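Local coordinates for protein probable hydrolase (Pseudomonas aeruginosa, PDB 7AL6) that is of unknown function but has the alpha/beta hydrolase fold and is probably a hydrolase, perhaps a lipolytic enzyme, at residues Trp93-Leu99 and Glu117-Ala123; Val109-Ala114 and Phe221-Val225; Pro228-Val232 and Val279-Phe283. All blocks are in the same frame, centred on the assembly; numbering follows the deposited sequence.

Interaction 1: residues Trp93-Leu99 and Glu117-Ala123; sequences WERFSLL and ERIERLA
Arg-118 sets CG beside its backbone N and then bends at chi2 and chi3 (-65° and -55°), curling back onto the turn before strand 96-101, where its guanidinium meets the backbone of Trp-93 and Glu-94. There Arg-118 NE donates to Glu-94 O at 2.7 Å, and Arg-118 NH1 donates to Trp-93 O at 2.9 Å, both approaching in the carbonyl plane. Two carbonyls thus fix the rotation of the group, and the Glu-94 carboxylate lies over one of its faces, nearly parallel to it, as a long, charge-only salt bridge. Phe-96 places CG between its backbone N and carbonyl carbon (chi1 57°), which swings its ring over to Ile-119, where Phe-96 CE2 lies 3.5 Å from Ile-119 CD1. Between the strands, Phe-96 N binds Arg-118 O and Phe-96 O receives Glu-120 N, whereas Leu-98 N binds Arg-121 O at 3.1 Å. Here the 119-123 strand contains one extra residue, a beta bulge in a parallel pair. One water joins Ser-97 OG to Glu-120 OE2. The two strands are the ends of a beta-alpha-beta unit, connected through helix 103-114; strand 28-33 flanks 96-101 on its other edge, and helix 77-91 packs on Phe-96 and Leu-98, its Glu-89 forming a salt bridge with Arg-118.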
ATOM      1  N   TRP A  93      18.567  -2.288  19.866  1.00 35.57           N
ATOM      2  CA  TRP A  93      18.447  -2.176  21.322  1.00 34.17           C
ATOM      3  C   TRP A  93      17.810  -3.452  21.874  1.00 44.16           C
ATOM      4  O   TRP A  93      16.611  -3.689  21.697  1.00 50.61           O
ATOM      5  CB  TRP A  93      17.609  -0.959  21.706  1.00 30.06           C
ATOM      6  CG  TRP A  93      18.321   0.349  21.521  1.00 29.37           C
ATOM      7  CD1 TRP A  93      19.587   0.529  21.036  1.00 28.99           C
ATOM      8  CD2 TRP A  93      17.823   1.659  21.852  1.00 30.04           C
ATOM      9  NE1 TRP A  93      19.907   1.874  21.032  1.00 33.90           N
ATOM     10  CE2 TRP A  93      18.837   2.583  21.528  1.00 27.37           C
ATOM     11  CE3 TRP A  93      16.619   2.136  22.385  1.00 31.73           C
ATOM     12  CZ2 TRP A  93      18.688   3.952  21.713  1.00 29.23           C
ATOM     13  CZ3 TRP A  93      16.484   3.490  22.581  1.00 34.24           C
ATOM     14  CH2 TRP A  93      17.529   4.384  22.267  1.00 28.99           C
ATOM     15  N   GLU A  94      18.567  -4.247  22.608  1.00 31.06           N
ATOM     16  CA  GLU A  94      18.016  -5.466  23.230  1.00 42.92           C
ATOM     17  C   GLU A  94      17.199  -5.044  24.453  1.00 37.62           C
ATOM     18  O   GLU A  94      16.063  -5.399  24.526  1.00 42.25           O
ATOM     19  CB  GLU A  94      19.125  -6.458  23.559  1.00 48.85           C
ATOM     20  CG  GLU A  94      18.637  -7.670  24.326  1.00 66.80           C
ATOM     21  CD  GLU A  94      17.437  -8.382  23.732  1.00 72.73           C
ATOM     22  OE1 GLU A  94      16.645  -8.930  24.493  1.00 75.15           O
ATOM     23  OE2 GLU A  94      17.307  -8.392  22.515  1.00 73.19           O
ATOM     24  N   ARG A  95      17.781  -4.290  25.360  1.00 35.86           N
ATOM     25  CA  ARG A  95      17.076  -3.792  26.554  1.00 39.64           C
ATOM     26  C   ARG A  95      17.041  -2.275  26.469  1.00 39.07           C
ATOM     27  O   ARG A  95      17.987  -1.688  25.981  1.00 32.90           O
ATOM     28  CB  ARG A  95      17.742  -4.284  27.831  1.00 41.73           C
ATOM     29  CG  ARG A  95      17.342  -5.700  28.204  1.00 51.93           C
ATOM     30  CD  ARG A  95      17.834  -6.070  29.578  1.00 54.05           C
ATOM     31  NE  ARG A  95      19.253  -5.806  29.683  1.00 78.96           N
ATOM     32  CZ  ARG A  95      20.038  -6.328  30.615  1.00 83.51           C
ATOM     33  NH1 ARG A  95      19.527  -7.146  31.513  1.00 86.43           N
ATOM     34  NH2 ARG A  95      21.324  -6.045  30.643  1.00 57.85           N
ATOM     35  N   PHE A  96      15.956  -1.678  26.914  1.00 33.10           N
ATOM     36  CA  PHE A  96      15.773  -0.217  26.833  1.00 29.30           C
ATOM     37  C   PHE A  96      14.715   0.226  27.836  1.00 27.11           C
ATOM     38  O   PHE A  96      13.959  -0.570  28.304  1.00 28.86           O
ATOM     39  CB  PHE A  96      15.372   0.189  25.419  1.00 23.22           C
ATOM     40  CG  PHE A  96      14.123  -0.475  24.913  1.00 27.63           C
ATOM     41  CD1 PHE A  96      14.178  -1.717  24.317  1.00 25.60           C
ATOM     42  CD2 PHE A  96      12.898   0.143  25.021  1.00 25.33           C
ATOM     43  CE1 PHE A  96      13.036  -2.327  23.849  1.00 26.52           C
ATOM     44  CE2 PHE A  96      11.757  -0.467  24.546  1.00 29.89           C
ATOM     45  CZ  PHE A  96      11.828  -1.707  23.977  1.00 25.76           C
ATOM     46  N   SER A  97      14.682   1.510  28.093  1.00 26.67           N
ATOM     47  CA  SER A  97      13.729   2.134  29.001  1.00 24.57           C
ATOM     48  C   SER A  97      12.695   2.908  28.204  1.00 30.04           C
ATOM     49  O   SER A  97      12.904   3.222  27.024  1.00 24.80           O
ATOM     50  CB  SER A  97      14.474   3.018  29.984  1.00 28.96           C
ATOM     51  OG  SER A  97      15.195   2.154  30.887  1.00 32.13           O
ATOM     52  N   LEU A  98      11.550   3.164  28.847  1.00 27.46           N
ATOM     53  CA  LEU A  98      10.482   3.970  28.268  1.00 25.20           C
ATOM     54  C   LEU A  98      10.167   5.207  29.104  1.00 30.02           C
ATOM     55  O   LEU A  98      10.180   5.183  30.342  1.00 25.42           O
ATOM     56  CB  LEU A  98       9.226   3.130  28.066  1.00 24.02           C
ATOM     57  CG  LEU A  98       9.383   2.021  27.006  1.00 26.61           C
ATOM     58  CD1 LEU A  98       8.185   1.117  27.099  1.00 31.22           C
ATOM     59  CD2 LEU A  98       9.588   2.529  25.618  1.00 31.31           C
ATOM     60  N   LEU A  99       9.918   6.306  28.397  1.00 24.12           N
ATOM     61  CA  LEU A  99       9.510   7.581  28.961  1.00 22.07           C
ATOM     62  C   LEU A  99       8.216   7.936  28.265  1.00 24.92           C
ATOM     63  O   LEU A  99       8.215   8.218  27.061  1.00 25.65           O
ATOM     64  CB  LEU A  99      10.585   8.632  28.734  1.00 21.92           C
ATOM     65  CG  LEU A  99      10.162  10.084  29.000  1.00 27.24           C
ATOM     66  CD1 LEU A  99       9.675  10.326  30.437  1.00 33.26           C
ATOM     67  CD2 LEU A  99      11.335  11.049  28.662  1.00 29.60           C
ATOM     68  N   GLU A 117      11.178  -8.780  29.938  1.00 30.03           N
ATOM     69  CA  GLU A 117      12.586  -9.102  29.597  1.00 29.91           C
ATOM     70  C   GLU A 117      13.264  -7.904  28.891  1.00 30.12           C
ATOM     71  O   GLU A 117      14.440  -7.758  29.055  1.00 34.30           O
ATOM     72  CB  GLU A 117      12.625 -10.394  28.766  1.00 39.15           C
ATOM     73  CG  GLU A 117      12.194 -10.188  27.313  1.00 54.61           C
ATOM     74  CD  GLU A 117      11.644 -11.272  26.405  1.00 60.96           C
ATOM     75  OE1 GLU A 117      11.019 -12.200  26.889  1.00 66.63           O
ATOM     76  OE2 GLU A 117      11.784 -11.110  25.194  1.00 58.00           O
ATOM     77  N   ARG A 118      12.553  -7.098  28.101  1.00 31.78           N
ATOM     78  CA  ARG A 118      13.094  -5.981  27.303  1.00 30.23           C
ATOM     79  C   ARG A 118      13.116  -4.628  28.012  1.00 29.75           C
ATOM     80  O   ARG A 118      13.878  -3.827  27.599  1.00 30.34           O
ATOM     81  CB  ARG A 118      12.213  -5.761  26.073  1.00 28.37           C
ATOM     82  CG  ARG A 118      11.939  -6.990  25.230  1.00 35.78           C
ATOM     83  CD  ARG A 118      13.137  -7.605  24.544  1.00 41.04           C
ATOM     84  NE  ARG A 118      13.884  -6.693  23.708  1.00 47.05           N
ATOM     85  CZ  ARG A 118      13.821  -6.628  22.388  1.00 44.63           C
ATOM     86  NH1 ARG A 118      14.554  -5.742  21.749  1.00 40.97           N
ATOM     87  NH2 ARG A 118      13.047  -7.442  21.707  1.00 40.51           N
ATOM     88  N   ILE A 119      12.355  -4.398  29.065  1.00 30.95           N
ATOM     89  CA  ILE A 119      12.166  -3.032  29.551  1.00 28.12           C
ATOM     90  C   ILE A 119      12.919  -2.843  30.867  1.00 28.38           C
ATOM     91  O   ILE A 119      12.620  -3.500  31.877  1.00 34.94           O
ATOM     92  CB  ILE A 119      10.674  -2.708  29.739  1.00 28.39           C
ATOM     93  CG1 ILE A 119       9.881  -2.961  28.477  1.00 25.33           C
ATOM     94  CG2 ILE A 119      10.530  -1.266  30.188  1.00 28.32           C
ATOM     95  CD1 ILE A 119      10.460  -2.234  27.222  1.00 24.23           C
ATOM     96  N   GLU A 120      13.887  -1.945  30.867  1.00 26.97           N
ATOM     97  CA  GLU A 120      14.722  -1.795  32.048  1.00 33.73           C
ATOM     98  C   GLU A 120      14.064  -0.908  33.122  1.00 33.19           C
ATOM     99  O   GLU A 120      14.149  -1.226  34.306  1.00 26.57           O
ATOM    100  CB  GLU A 120      16.070  -1.223  31.661  1.00 31.39           C
ATOM    101  CG  GLU A 120      16.906  -2.162  30.798  1.00 42.32           C
ATOM    102  CD  GLU A 120      18.280  -1.608  30.472  1.00 54.01           C
ATOM    103  OE1 GLU A 120      19.255  -2.146  31.054  1.00 63.56           O
ATOM    104  OE2 GLU A 120      18.392  -0.666  29.631  1.00 54.75           O
ATOM    105  N   ARG A 121      13.471   0.208  32.711  1.00 26.13           N
ATOM    106  CA  ARG A 121      12.831   1.216  33.585  1.00 26.02           C
ATOM    107  C   ARG A 121      11.634   1.886  32.888  1.00 31.92           C
ATOM    108  O   ARG A 121      11.624   1.942  31.680  1.00 23.61           O
ATOM    109  CB  ARG A 121      13.863   2.280  33.965  1.00 30.37           C
ATOM    110  CG  ARG A 121      15.185   1.749  34.496  1.00 33.74           C
ATOM    111  CD  ARG A 121      15.188   1.613  36.001  1.00 35.72           C
ATOM    112  NE  ARG A 121      16.444   1.231  36.620  1.00 31.21           N
ATOM    113  CZ  ARG A 121      16.855  -0.009  36.810  1.00 34.40           C
ATOM    114  NH1 ARG A 121      17.992  -0.226  37.426  1.00 34.03           N
ATOM    115  NH2 ARG A 121      16.147  -1.029  36.390  1.00 26.69           N
ATOM    116  N   LEU A 122      10.667   2.381  33.652  1.00 24.09           N
ATOM    117  CA  LEU A 122       9.518   3.149  33.125  1.00 25.33           C
ATOM    118  C   LEU A 122       9.473   4.526  33.793  1.00 29.07           C
ATOM    119  O   LEU A 122       9.445   4.561  35.003  1.00 28.39           O
ATOM    120  CB  LEU A 122       8.201   2.451  33.446  1.00 23.96           C
ATOM    121  CG  LEU A 122       7.784   1.264  32.606  1.00 31.26           C
ATOM    122  CD1 LEU A 122       6.290   1.082  32.718  1.00 26.86           C
ATOM    123  CD2 LEU A 122       8.205   1.412  31.162  1.00 37.09           C
ATOM    124  N   ALA A 123       9.459   5.612  33.035  1.00 22.87           N
ATOM    125  CA  ALA A 123       9.237   6.980  33.532  1.00 20.82           C
ATOM    126  C   ALA A 123       7.895   7.391  32.927  1.00 30.20           C
ATOM    127  O   ALA A 123       7.795   7.470  31.718  1.00 25.20           O
ATOM    128  CB  ALA A 123      10.367   7.891  33.173  1.00 24.24           C
TER
HETATM  129  O   HOH W   1      16.324  -9.003  27.237  1.00 55.20           O
HETATM  130  O   HOH W   2      17.626   2.141  29.588  1.00 29.09           O

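Interaction 2: residues Val109-Ala114 and Phe221-Val225; sequences VLLAGA and FVRSV
The Phe-221 ring takes the CD2 methyl of Leu-110 on one face, while Ala-114 CB stands at its edge, near the ring plane. The methyl sits 3.5 Å from the ring centroid and 16° off the normal, a CH-pi contact, and Leu-110 CD2 is nearest Phe-221 CG, at 3.4 Å. Leu-110 reaches this position with CG beside its own backbone N (chi1 -77°); chi2 then sends CD1 out anti to CA and turns CD2, the other branch, onto the ring. Leu-142 of the second subunit packs on both Ala-114 and Phe-221, so the junction also belongs to the subunit interface.

Beyond the ring, valines fill the join. Val-109 CG1 meets Val-222 CG2 at 4.1 Å and Val-225 CG2 at 4.0 Å, the side chains of Val-109 and Val-225 crossing at about a right angle; the same Val-225 methyl also touches Ala-112 CB. At Gly-113, which has no side chain, the backbones come close, its CA 4.4 Å from Val-225 CA. No hydrogen bond spans the two segments, and the hydroxyl of Ser-224 is instead bound to Asn-220 O.

The contact seats the end of helix 215-223 against the last turns of helix 103-114. That helix rests in turn on strand 119-125 through Val-109 and Ala-112, while Leu-110 and Leu-111 face helix 77-91.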
ATOM      1  N   VAL A 109       3.237   0.866  29.735  1.00 26.15           N
ATOM      2  CA  VAL A 109       2.844  -0.119  30.751  1.00 27.95           C
ATOM      3  C   VAL A 109       2.467  -1.436  30.103  1.00 27.44           C
ATOM      4  O   VAL A 109       2.809  -2.511  30.606  1.00 24.33           O
ATOM      5  CB  VAL A 109       1.681   0.417  31.617  1.00 23.98           C
ATOM      6  CG1 VAL A 109       1.008  -0.720  32.442  1.00 29.85           C
ATOM      7  CG2 VAL A 109       2.147   1.538  32.552  1.00 27.21           C
ATOM      8  N   LEU A 110       1.747  -1.383  28.989  1.00 25.23           N
ATOM      9  CA  LEU A 110       1.333  -2.592  28.246  1.00 26.29           C
ATOM     10  C   LEU A 110       2.588  -3.340  27.797  1.00 25.56           C
ATOM     11  O   LEU A 110       2.657  -4.498  28.005  1.00 25.38           O
ATOM     12  CB  LEU A 110       0.502  -2.191  27.026  1.00 31.83           C
ATOM     13  CG  LEU A 110      -0.945  -1.792  27.290  1.00 39.96           C
ATOM     14  CD1 LEU A 110      -1.687  -1.639  25.987  1.00 36.60           C
ATOM     15  CD2 LEU A 110      -1.650  -2.792  28.184  1.00 35.44           C
ATOM     16  N   LEU A 111       3.558  -2.635  27.252  1.00 23.62           N
ATOM     17  CA  LEU A 111       4.817  -3.221  26.763  1.00 28.53           C
ATOM     18  C   LEU A 111       5.624  -3.798  27.932  1.00 29.54           C
ATOM     19  O   LEU A 111       6.079  -4.904  27.817  1.00 25.43           O
ATOM     20  CB  LEU A 111       5.576  -2.130  26.023  1.00 27.03           C
ATOM     21  CG  LEU A 111       6.748  -2.591  25.176  1.00 33.60           C
ATOM     22  CD1 LEU A 111       6.372  -3.757  24.295  1.00 31.45           C
ATOM     23  CD2 LEU A 111       7.262  -1.434  24.355  1.00 37.06           C
ATOM     24  N   ALA A 112       5.732  -3.065  29.030  1.00 26.76           N
ATOM     25  CA  ALA A 112       6.488  -3.479  30.229  1.00 26.84           C
ATOM     26  C   ALA A 112       5.827  -4.727  30.807  1.00 25.96           C
ATOM     27  O   ALA A 112       6.522  -5.633  31.186  1.00 31.84           O
ATOM     28  CB  ALA A 112       6.563  -2.362  31.220  1.00 28.35           C
ATOM     29  N   GLY A 113       4.511  -4.773  30.815  1.00 27.90           N
ATOM     30  CA  GLY A 113       3.801  -5.927  31.335  1.00 27.58           C
ATOM     31  C   GLY A 113       3.871  -7.131  30.415  1.00 38.02           C
ATOM     32  O   GLY A 113       3.908  -8.276  30.880  1.00 28.54           O
ATOM     33  N   ALA A 114       3.899  -6.897  29.100  1.00 29.11           N
ATOM     34  CA  ALA A 114       3.858  -8.004  28.152  1.00 29.94           C
ATOM     35  C   ALA A 114       5.232  -8.595  27.907  1.00 28.33           C
ATOM     36  O   ALA A 114       5.349  -9.809  27.720  1.00 26.99           O
ATOM     37  CB  ALA A 114       3.253  -7.541  26.813  1.00 31.92           C
ATOM     38  N   PHE A 221      -2.135  -5.927  33.684  1.00 31.05           N
ATOM     39  CA  PHE A 221      -0.988  -5.337  32.959  1.00 29.05           C
ATOM     40  C   PHE A 221      -0.157  -4.508  33.937  1.00 23.86           C
ATOM     41  O   PHE A 221       1.016  -4.672  33.952  1.00 28.10           O
ATOM     42  CB  PHE A 221      -1.454  -4.521  31.754  1.00 27.22           C
ATOM     43  CG  PHE A 221      -1.609  -5.335  30.500  1.00 24.53           C
ATOM     44  CD1 PHE A 221      -0.514  -5.708  29.759  1.00 29.56           C
ATOM     45  CD2 PHE A 221      -2.848  -5.745  30.073  1.00 27.62           C
ATOM     46  CE1 PHE A 221      -0.658  -6.470  28.621  1.00 26.98           C
ATOM     47  CE2 PHE A 221      -2.992  -6.507  28.931  1.00 30.47           C
ATOM     48  CZ  PHE A 221      -1.894  -6.877  28.214  1.00 27.56           C
ATOM     49  N   VAL A 222      -0.790  -3.691  34.760  1.00 27.95           N
ATOM     50  CA  VAL A 222      -0.098  -2.816  35.741  1.00 28.22           C
ATOM     51  C   VAL A 222       0.626  -3.714  36.743  1.00 26.97           C
ATOM     52  O   VAL A 222       1.774  -3.494  37.018  1.00 30.11           O
ATOM     53  CB  VAL A 222      -1.083  -1.885  36.463  1.00 36.07           C
ATOM     54  CG1 VAL A 222      -0.464  -1.291  37.702  1.00 42.10           C
ATOM     55  CG2 VAL A 222      -1.590  -0.789  35.569  1.00 38.32           C
ATOM     56  N   ARG A 223      -0.049  -4.760  37.176  1.00 30.13           N
ATOM     57  CA  ARG A 223       0.492  -5.704  38.149  0.55 38.30           C
ATOM     58  C   ARG A 223       1.641  -6.502  37.567  1.00 35.04           C
ATOM     59  O   ARG A 223       2.536  -6.923  38.306  1.00 32.74           O
ATOM     60  CB  ARG A 223      -0.585  -6.687  38.627  0.55 31.06           C
ATOM     61  CG  ARG A 223      -1.565  -6.116  39.624  0.55 38.03           C
ATOM     62  CD  ARG A 223      -0.977  -6.026  41.037  0.55 41.65           C
ATOM     63  NE  ARG A 223      -1.623  -4.947  41.761  0.55 29.42           N
ATOM     64  CZ  ARG A 223      -2.700  -5.104  42.508  0.55 39.41           C
ATOM     65  NH1 ARG A 223      -3.227  -6.318  42.661  0.55 48.46           N
ATOM     66  NH2 ARG A 223      -3.238  -4.054  43.121  0.55 38.93           N
ATOM     67  N   SER A 224       1.621  -6.732  36.263  1.00 34.82           N
ATOM     68  CA  SER A 224       2.654  -7.507  35.538  1.00 29.98           C
ATOM     69  C   SER A 224       3.935  -6.704  35.295  1.00 28.83           C
ATOM     70  O   SER A 224       4.886  -7.307  34.888  1.00 28.79           O
ATOM     71  CB  SER A 224       2.117  -8.063  34.271  1.00 33.34           C
ATOM     72  OG  SER A 224       1.262  -9.142  34.547  1.00 36.44           O
ATOM     73  N   VAL A 225       3.946  -5.397  35.502  1.00 25.20           N
ATOM     74  CA  VAL A 225       5.183  -4.601  35.298  1.00 23.95           C
ATOM     75  C   VAL A 225       6.225  -5.139  36.288  1.00 37.07           C
ATOM     76  O   VAL A 225       5.893  -5.292  37.443  1.00 28.51           O
ATOM     77  CB  VAL A 225       4.950  -3.096  35.482  1.00 27.21           C
ATOM     78  CG1 VAL A 225       6.254  -2.341  35.535  1.00 25.13           C
ATOM     79  CG2 VAL A 225       4.051  -2.530  34.403  1.00 29.71           C
TER

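Interaction 3: residues Pro228-Val232 and Val279-Phe283; sequences PVSLV and VFAAF. With EDO (1,2-ethanediol), chain H.
Ser-230 drops its CB almost squarely onto the Phe-283 ring, 3.4 Å from the centroid and 11° off the normal, in a CH-pi contact. Phe-283 carries its ring away from its own backbone N (chi1 174°), which extends it from the helix to lie against the strand; its rim also meets Pro-228, whose O is 3.5 Å from Phe-283 CZ. The serine is likewise extended, with chi1 -175°, and its OG therefore turns aside from that ring to the edge of a second one, 3.5 Å from Phe-280 CE1 and in the ring plane, with Val-279 CG1 also beside it. This is a helix laid antiparallel along a strand, as alpha/beta folds pack helices against the central sheet: strand 229-234 runs between 119-125 and 255-259, and helix 270-284 covers one face. Further along, Val-232 CG2 lies 3.7 Å from Phe-280 CZ and 4.1 Å from Val-279 CG1, the methyl meeting the phenyl obliquely. The Phe-280 ring also reaches strand 119-125, touching Ala-123 and Ile-125. At the strand's start an ethanediol, probably from the crystallisation liquor, accepts a hydrogen bond at O2 from Val-229 N, 3.0 Å away, and is also bound to Pro-253 O.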
ATOM      1  N   PRO A 228      11.473  -1.116  37.788  1.00 26.83           N
ATOM      2  CA  PRO A 228      11.265   0.130  38.523  1.00 29.62           C
ATOM      3  C   PRO A 228      10.458   1.102  37.686  1.00 36.35           C
ATOM      4  O   PRO A 228      10.656   1.215  36.477  1.00 26.94           O
ATOM      5  CB  PRO A 228      12.686   0.654  38.760  1.00 25.99           C
ATOM      6  CG  PRO A 228      13.559  -0.590  38.723  1.00 31.11           C
ATOM      7  CD  PRO A 228      12.892  -1.499  37.710  1.00 26.46           C
ATOM      8  N   VAL A 229       9.560   1.819  38.349  1.00 27.40           N
ATOM      9  CA  VAL A 229       8.650   2.753  37.702  1.00 29.83           C
ATOM     10  C   VAL A 229       8.686   4.067  38.471  1.00 36.15           C
ATOM     11  O   VAL A 229       8.582   4.069  39.705  1.00 27.42           O
ATOM     12  CB  VAL A 229       7.210   2.224  37.653  1.00 26.81           C
ATOM     13  CG1 VAL A 229       6.279   3.312  37.108  1.00 29.04           C
ATOM     14  CG2 VAL A 229       7.077   0.972  36.827  1.00 29.26           C
ATOM     15  N   SER A 230       8.841   5.180  37.747  1.00 26.01           N
ATOM     16  CA  SER A 230       8.672   6.523  38.287  1.00 25.10           C
ATOM     17  C   SER A 230       7.452   7.182  37.646  1.00 30.94           C
ATOM     18  O   SER A 230       7.408   7.399  36.423  1.00 28.36           O
ATOM     19  CB  SER A 230       9.924   7.338  38.043  1.00 29.05           C
ATOM     20  OG  SER A 230       9.832   8.622  38.661  1.00 26.70           O
ATOM     21  N   LEU A 231       6.464   7.503  38.462  1.00 23.63           N
ATOM     22  CA  LEU A 231       5.244   8.139  37.997  1.00 20.79           C
ATOM     23  C   LEU A 231       5.115   9.590  38.473  1.00 37.12           C
ATOM     24  O   LEU A 231       5.143   9.880  39.685  1.00 31.46           O
ATOM     25  CB  LEU A 231       4.033   7.335  38.439  1.00 25.32           C
ATOM     26  CG  LEU A 231       2.669   7.921  38.095  1.00 31.28           C
ATOM     27  CD1 LEU A 231       2.385   8.061  36.594  1.00 30.90           C
ATOM     28  CD2 LEU A 231       1.650   7.037  38.747  1.00 31.14           C
ATOM     29  N   VAL A 232       4.899  10.497  37.517  1.00 32.19           N
ATOM     30  CA  VAL A 232       4.651  11.911  37.812  1.00 25.63           C
ATOM     31  C   VAL A 232       3.167  12.180  37.668  1.00 30.61           C
ATOM     32  O   VAL A 232       2.535  11.781  36.677  1.00 27.96           O
ATOM     33  CB  VAL A 232       5.471  12.833  36.909  1.00 31.06           C
ATOM     34  CG1 VAL A 232       4.909  14.273  36.969  1.00 33.66           C
ATOM     35  CG2 VAL A 232       6.932  12.782  37.341  1.00 31.09           C
ATOM     36  N   VAL A 279      13.104  14.905  38.764  1.00 30.71           N
ATOM     37  CA  VAL A 279      12.583  13.599  39.234  1.00 23.92           C
ATOM     38  C   VAL A 279      13.154  12.458  38.388  1.00 33.57           C
ATOM     39  O   VAL A 279      13.775  11.591  38.957  1.00 28.97           O
ATOM     40  CB  VAL A 279      11.051  13.594  39.157  1.00 28.41           C
ATOM     41  CG1 VAL A 279      10.493  12.192  39.263  1.00 28.48           C
ATOM     42  CG2 VAL A 279      10.431  14.503  40.196  1.00 31.83           C
ATOM     43  N   PHE A 280      13.054  12.548  37.065  1.00 31.54           N
ATOM     44  CA  PHE A 280      13.484  11.498  36.106  1.00 31.81           C
ATOM     45  C   PHE A 280      15.006  11.353  36.091  1.00 22.35           C
ATOM     46  O   PHE A 280      15.447  10.261  35.999  1.00 29.58           O
ATOM     47  CB  PHE A 280      12.849  11.725  34.736  1.00 28.91           C
ATOM     48  CG  PHE A 280      11.379  11.418  34.698  1.00 22.83           C
ATOM     49  CD1 PHE A 280      10.804  10.599  35.648  1.00 25.42           C
ATOM     50  CD2 PHE A 280      10.569  11.968  33.731  1.00 25.35           C
ATOM     51  CE1 PHE A 280       9.452  10.336  35.624  1.00 25.61           C
ATOM     52  CE2 PHE A 280       9.216  11.703  33.704  1.00 26.14           C
ATOM     53  CZ  PHE A 280       8.664  10.883  34.646  1.00 29.02           C
ATOM     54  N   ALA A 281      15.755  12.439  36.191  1.00 29.02           N
ATOM     55  CA  ALA A 281      17.230  12.420  36.182  1.00 31.01           C
ATOM     56  C   ALA A 281      17.719  11.617  37.389  1.00 32.70           C
ATOM     57  O   ALA A 281      18.616  10.845  37.232  1.00 34.16           O
ATOM     58  CB  ALA A 281      17.781  13.809  36.166  1.00 33.28           C
ATOM     59  N   ALA A 282      17.120  11.791  38.554  1.00 37.08           N
ATOM     60  CA  ALA A 282      17.513  10.983  39.713  1.00 36.78           C
ATOM     61  C   ALA A 282      17.061   9.534  39.556  1.00 29.52           C
ATOM     62  O   ALA A 282      17.810   8.615  39.883  1.00 37.18           O
ATOM     63  CB  ALA A 282      16.952  11.580  41.004  1.00 35.96           C
ATOM     64  N   PHE A 283      15.891   9.304  38.992  1.00 29.71           N
ATOM     65  CA  PHE A 283      15.355   7.941  38.790  1.00 29.81           C
ATOM     66  C   PHE A 283      16.253   7.133  37.844  1.00 36.47           C
ATOM     67  O   PHE A 283      16.632   6.035  38.183  1.00 29.06           O
ATOM     68  CB  PHE A 283      13.924   8.028  38.273  1.00 30.67           C
ATOM     69  CG  PHE A 283      13.323   6.711  37.889  1.00 29.41           C
ATOM     70  CD1 PHE A 283      12.967   5.788  38.849  1.00 34.03           C
ATOM     71  CD2 PHE A 283      13.132   6.391  36.565  1.00 28.99           C
ATOM     72  CE1 PHE A 283      12.414   4.576  38.486  1.00 28.47           C
ATOM     73  CE2 PHE A 283      12.576   5.182  36.206  1.00 26.99           C
ATOM     74  CZ  PHE A 283      12.221   4.276  37.167  1.00 31.36           C
TER
HETATM   75  C1  EDO H 404      11.231   2.046  41.377  1.00 42.33           C
HETATM   76  O1  EDO H 404      12.193   1.534  42.263  1.00 49.34           O
HETATM   77  C2  EDO H 404       9.853   1.872  41.870  1.00 47.48           C
HETATM   78  O2  EDO H 404       9.025   1.039  41.145  1.00 39.03           O

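The three contacts illustrate how an alpha/beta hydrolase fold packs helices against its main, eight-stranded sheet. Interactions 1 and 3 meet in that sheet, their centres about 13 Å apart, because strands 119-125 and 229-234 are neighbours: Leu-122 exchanges probable backbone hydrogen bonds with Pro-228 and Ser-230. Interaction 2, centred about 12 Å from interaction 1, lies among the helices; Ala-112 packs on Leu-122 and Ile-119. Along the chain interactions 1 and 2 interleave, since helix 103-114 connects the two strands of interaction 1, whereas interaction 3 follows both, its strand coming directly after helix 215-223. Interactions 1 and 2 also touch the second subunit, whereas no other chain touches interaction 3.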